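Local coordinates for protein cytosolic IMP-GMP specific 5'-nucleotidase (Legionella pneumophila subsp. pneumophila, PDB 4OHF) that probably hydrolyses purine nucleoside 5'-monophosphates such as IMP and GMP to nucleoside and phosphate, using a magnesium ion in a HAD-type active site, at residues B[158-161]-B[162-166]; B[209-212]-B[213-217]. All coordinates share one frame; numbering follows the deposited sequence.

Overall arrangement
Both contacts are local and come in series along the chain, 158-166 first and 209-217 second. Contact 1 lies within helix 153-170, which packs with helices 33-51 and 129-143. Contact 2 is the turn from strand 204-208, inside the large mixed sheet, into helix 213-224. Their centres are 22 Å apart and their nearest atoms about 10 Å apart, so they do not touch. Contact 2 is at the active site of the HAD-like core: it holds a phosphate ion close to Asp-23 and Asp-25, which bind magnesium together with Asp-303. Contact 1 belongs to a helical part of the fold away from the annotated sites, with the Val-164 side chain about 13 Å from the magnesium ion.

Contact 1: B[158-161]-B[162-166]; sequences QDVQ and YCVDK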
# COMPACT_ATOMS: atom_id res chain seq x y z
N GLN B 158 -1.33 11.37 -19.53
CA GLN B 158 -0.11 11.75 -18.83
C GLN B 158 0.64 12.87 -19.55
O GLN B 158 1.21 13.76 -18.91
CB GLN B 158 0.79 10.53 -18.64
CG GLN B 158 0.15 9.47 -17.76
CD GLN B 158 1.05 8.27 -17.51
OE1 GLN B 158 1.56 7.67 -18.46
NE2 GLN B 158 1.24 7.92 -16.24
N ASP B 159 0.64 12.82 -20.88
CA ASP B 159 1.31 13.87 -21.64
C ASP B 159 0.63 15.20 -21.34
O ASP B 159 1.29 16.18 -20.99
CB ASP B 159 1.23 13.60 -23.15
CG ASP B 159 2.16 12.48 -23.60
OD1 ASP B 159 3.12 12.14 -22.87
OD2 ASP B 159 1.91 11.94 -24.71
N VAL B 160 -0.69 15.20 -21.47
CA VAL B 160 -1.49 16.39 -21.22
C VAL B 160 -1.20 16.93 -19.82
O VAL B 160 -1.01 18.13 -19.65
CB VAL B 160 -2.99 16.10 -21.36
CG1 VAL B 160 -3.79 17.31 -20.92
CG2 VAL B 160 -3.32 15.76 -22.79
N GLN B 161 -1.15 16.05 -18.82
CA GLN B 161 -0.88 16.49 -17.44
C GLN B 161 0.49 17.13 -17.37
O GLN B 161 0.70 18.11 -16.66
CB GLN B 161 -0.95 15.32 -16.46
CG GLN B 161 -0.67 15.71 -15.00
CD GLN B 161 -1.67 16.73 -14.45
OE1 GLN B 161 -2.88 16.53 -14.52
NE2 GLN B 161 -1.15 17.83 -13.91
N TYR B 162 1.43 16.57 -18.12
CA TYR B 162 2.78 17.09 -18.16
C TYR B 162 2.78 18.52 -18.68
O TYR B 162 3.42 19.40 -18.11
CB TYR B 162 3.67 16.20 -19.04
CG TYR B 162 5.09 16.70 -19.21
CD1 TYR B 162 5.43 17.56 -20.26
CD2 TYR B 162 6.09 16.32 -18.32
CE1 TYR B 162 6.74 18.03 -20.42
CE2 TYR B 162 7.40 16.79 -18.46
CZ TYR B 162 7.72 17.64 -19.51
OH TYR B 162 9.01 18.10 -19.65
N CYS B 163 2.06 18.75 -19.77
CA CYS B 163 1.98 20.08 -20.35
C CYS B 163 1.38 21.08 -19.38
O CYS B 163 1.87 22.21 -19.25
CB CYS B 163 1.15 20.07 -21.62
SG CYS B 163 1.91 19.15 -22.94
N VAL B 164 0.30 20.68 -18.70
CA VAL B 164 -0.37 21.54 -17.74
C VAL B 164 0.61 21.98 -16.65
O VAL B 164 0.67 23.15 -16.29
CB VAL B 164 -1.59 20.84 -17.06
CG1 VAL B 164 -2.29 21.82 -16.15
CG2 VAL B 164 -2.55 20.32 -18.10
N ASP B 165 1.37 21.02 -16.12
CA ASP B 165 2.34 21.32 -15.07
C ASP B 165 3.43 22.23 -15.64
O ASP B 165 3.87 23.18 -14.98
CB ASP B 165 2.99 20.05 -14.52
CG ASP B 165 1.99 19.08 -13.93
OD1 ASP B 165 1.03 19.54 -13.26
OD2 ASP B 165 2.17 17.85 -14.12
N LYS B 166 3.86 21.94 -16.86
CA LYS B 166 4.90 22.72 -17.51
C LYS B 166 4.44 24.15 -17.71
O LYS B 166 5.10 25.09 -17.27
CB LYS B 166 5.26 22.11 -18.86
CG LYS B 166 6.74 22.24 -19.19
CD LYS B 166 7.58 21.47 -18.18
CE LYS B 166 9.07 21.56 -18.47
NZ LYS B 166 9.86 20.74 -17.51
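Gln-161 and Asp-165 join their side chains one helical turn apart. Gln-161 NE2 donates to Asp-165 OD1 at 2.8 Å, and a weak bond of 3.3 Å runs from the same NE2 to Asp-165 OD2. The short bond is bent, with an N-H...O angle of 132°. The weak, longer one is nearly straight, at 168°. OD1 lies in the plane of the amide, but NE2 comes to it from above the carboxylate plane. The amide and carboxylate planes are inclined to each other. Gln-161 CG stands anti to the backbone N (chi1 180°), and the chain then bends at chi2, which turns the amide along the helix toward Asp-165.

The backbone follows the i to i+4 bonding of an alpha helix. Asp-165 N donates to Gln-161 O at 3.0 Å, and Val-164 N to Val-160 O over the same length. One turn earlier, Cys-163 N donates to Asp-159 O at 2.9 Å. This bonding sets the two side chains of the polar pair one turn apart. Val-160 CG1 and Val-164 CG2 meet loosely at 4.3 Å on a buried side.

The helix, 153-170, is amphipathic here. Asp-159 OD2 is hydrogen-bonded to Tyr-54 OH, and the ring of Tyr-162 meets that of Phe-52 with the planes nearly perpendicular. The segment joins two neighbouring helices: Val-160 rests on Phe-132 and Leu-139 of helix 129-143, while Cys-163 packs on Val-44, Arg-47 and Leu-48 of helix 33-51.

Contact 2: B[209-212]-B[213-217]; sequences TNSE and YSYSK. With PO4 (phosphate ion), chain H.
One backbone carbonyl, that of Glu-212 at the N-cap position, takes two hydrogen bonds from Ser-216. Ser-216 N approaches Glu-212 O in the carbonyl plane at 3.0 Å, while Ser-216 OG, also 3.0 Å from Glu-212 O, comes from above that plane. The hydroxyl reaches back because OG lies beside its own backbone N (chi1 -55°). Tyr-215 N adds a weak bond to the same oxygen. Glu-212 CG lies 3.6 Å from Ser-214 OG, and Glu-212 OE1 makes a weak hydrogen bond to His-271 of the second subunit.

Ahead of the helix, Thr-209 OG1 accepts from Ser-211 N at 2.8 Å, an ST turn, and donates to phosphate O3 at 2.7 Å. Asn-210 N binds phosphate O4 at 2.8 Å. Asp-25 N and Lys-247 NZ also bond to the ion, which is probably from the crystallisation liquor. A threonine at the end of a core strand that bonds a phosphate is as in HAD motif II. Ser-211 CB lies 3.6 Å from Tyr-215 CD2, with Ser-211 OG bonded to Asp-25 and Tyr-215 OH to Tyr-31.

This turn links strand 204-208 to helix 213-224, between Met-24 of helix 24-28 and Thr-243 of strand 240-243, which both touch Thr-209 and Ser-216.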
# COMPACT_ATOMS: atom_id res chain seq x y z
N THR B 209 -0.12 31.71 -1.33
CA THR B 209 -0.20 31.43 -2.76
C THR B 209 0.90 30.55 -3.33
O THR B 209 2.01 30.50 -2.80
CB THR B 209 -0.19 32.74 -3.58
OG1 THR B 209 -0.08 32.44 -4.97
CG2 THR B 209 0.99 33.62 -3.18
N ASN B 210 0.62 29.88 -4.42
CA ASN B 210 1.63 29.05 -5.06
C ASN B 210 2.40 29.87 -6.11
O ASN B 210 3.35 29.38 -6.70
CB ASN B 210 0.98 27.82 -5.70
CG ASN B 210 0.94 26.62 -4.77
OD1 ASN B 210 1.09 26.74 -3.56
ND2 ASN B 210 0.75 25.44 -5.34
N SER B 211 1.97 31.12 -6.33
CA SER B 211 2.61 32.01 -7.30
C SER B 211 3.80 32.65 -6.63
O SER B 211 3.82 32.77 -5.40
CB SER B 211 1.65 33.12 -7.74
OG SER B 211 0.52 32.59 -8.40
N GLU B 212 4.78 33.08 -7.41
CA GLU B 212 5.95 33.72 -6.83
C GLU B 212 5.65 35.17 -6.48
O GLU B 212 4.66 35.75 -6.95
CB GLU B 212 7.15 33.60 -7.77
CG GLU B 212 7.03 34.28 -9.10
CD GLU B 212 8.10 33.81 -10.07
OE1 GLU B 212 9.29 33.72 -9.67
OE2 GLU B 212 7.74 33.52 -11.23
N TYR B 213 6.49 35.75 -5.63
CA TYR B 213 6.27 37.10 -5.16
C TYR B 213 6.22 38.19 -6.23
O TYR B 213 5.36 39.07 -6.17
CB TYR B 213 7.31 37.46 -4.11
CG TYR B 213 7.12 38.83 -3.49
CD1 TYR B 213 5.93 39.17 -2.84
CD2 TYR B 213 8.13 39.79 -3.54
CE1 TYR B 213 5.77 40.41 -2.26
CE2 TYR B 213 7.98 41.03 -2.96
CZ TYR B 213 6.80 41.34 -2.33
OH TYR B 213 6.64 42.61 -1.82
N SER B 214 7.13 38.14 -7.19
CA SER B 214 7.15 39.16 -8.23
C SER B 214 5.78 39.27 -8.90
O SER B 214 5.30 40.36 -9.21
CB SER B 214 8.23 38.84 -9.28
OG SER B 214 7.97 37.61 -9.94
N TYR B 215 5.14 38.12 -9.10
CA TYR B 215 3.82 38.06 -9.74
C TYR B 215 2.71 38.47 -8.77
O TYR B 215 1.77 39.14 -9.17
CB TYR B 215 3.56 36.64 -10.25
CG TYR B 215 2.20 36.43 -10.86
CD1 TYR B 215 1.91 36.87 -12.15
CD2 TYR B 215 1.20 35.78 -10.14
CE1 TYR B 215 0.65 36.66 -12.71
CE2 TYR B 215 -0.06 35.57 -10.69
CZ TYR B 215 -0.33 36.01 -11.98
OH TYR B 215 -1.58 35.81 -12.52
N SER B 216 2.84 38.07 -7.51
CA SER B 216 1.83 38.40 -6.51
C SER B 216 1.80 39.87 -6.19
O SER B 216 0.74 40.43 -5.91
CB SER B 216 2.09 37.64 -5.21
OG SER B 216 2.16 36.26 -5.45
N LYS B 217 2.96 40.51 -6.21
CA LYS B 217 3.06 41.93 -5.91
C LYS B 217 2.33 42.73 -6.97
O LYS B 217 1.64 43.70 -6.66
CB LYS B 217 4.53 42.36 -5.83
CG LYS B 217 4.74 43.66 -5.07
CD LYS B 217 6.21 43.94 -4.75
CE LYS B 217 7.00 44.28 -6.00
NZ LYS B 217 8.39 44.71 -5.66
P PO4 H . -2.63 30.31 -5.71
O1 PO4 H . -1.74 30.26 -6.91
O2 PO4 H . -3.99 29.87 -6.08
O3 PO4 H . -2.68 31.70 -5.19
O4 PO4 H . -2.10 29.39 -4.67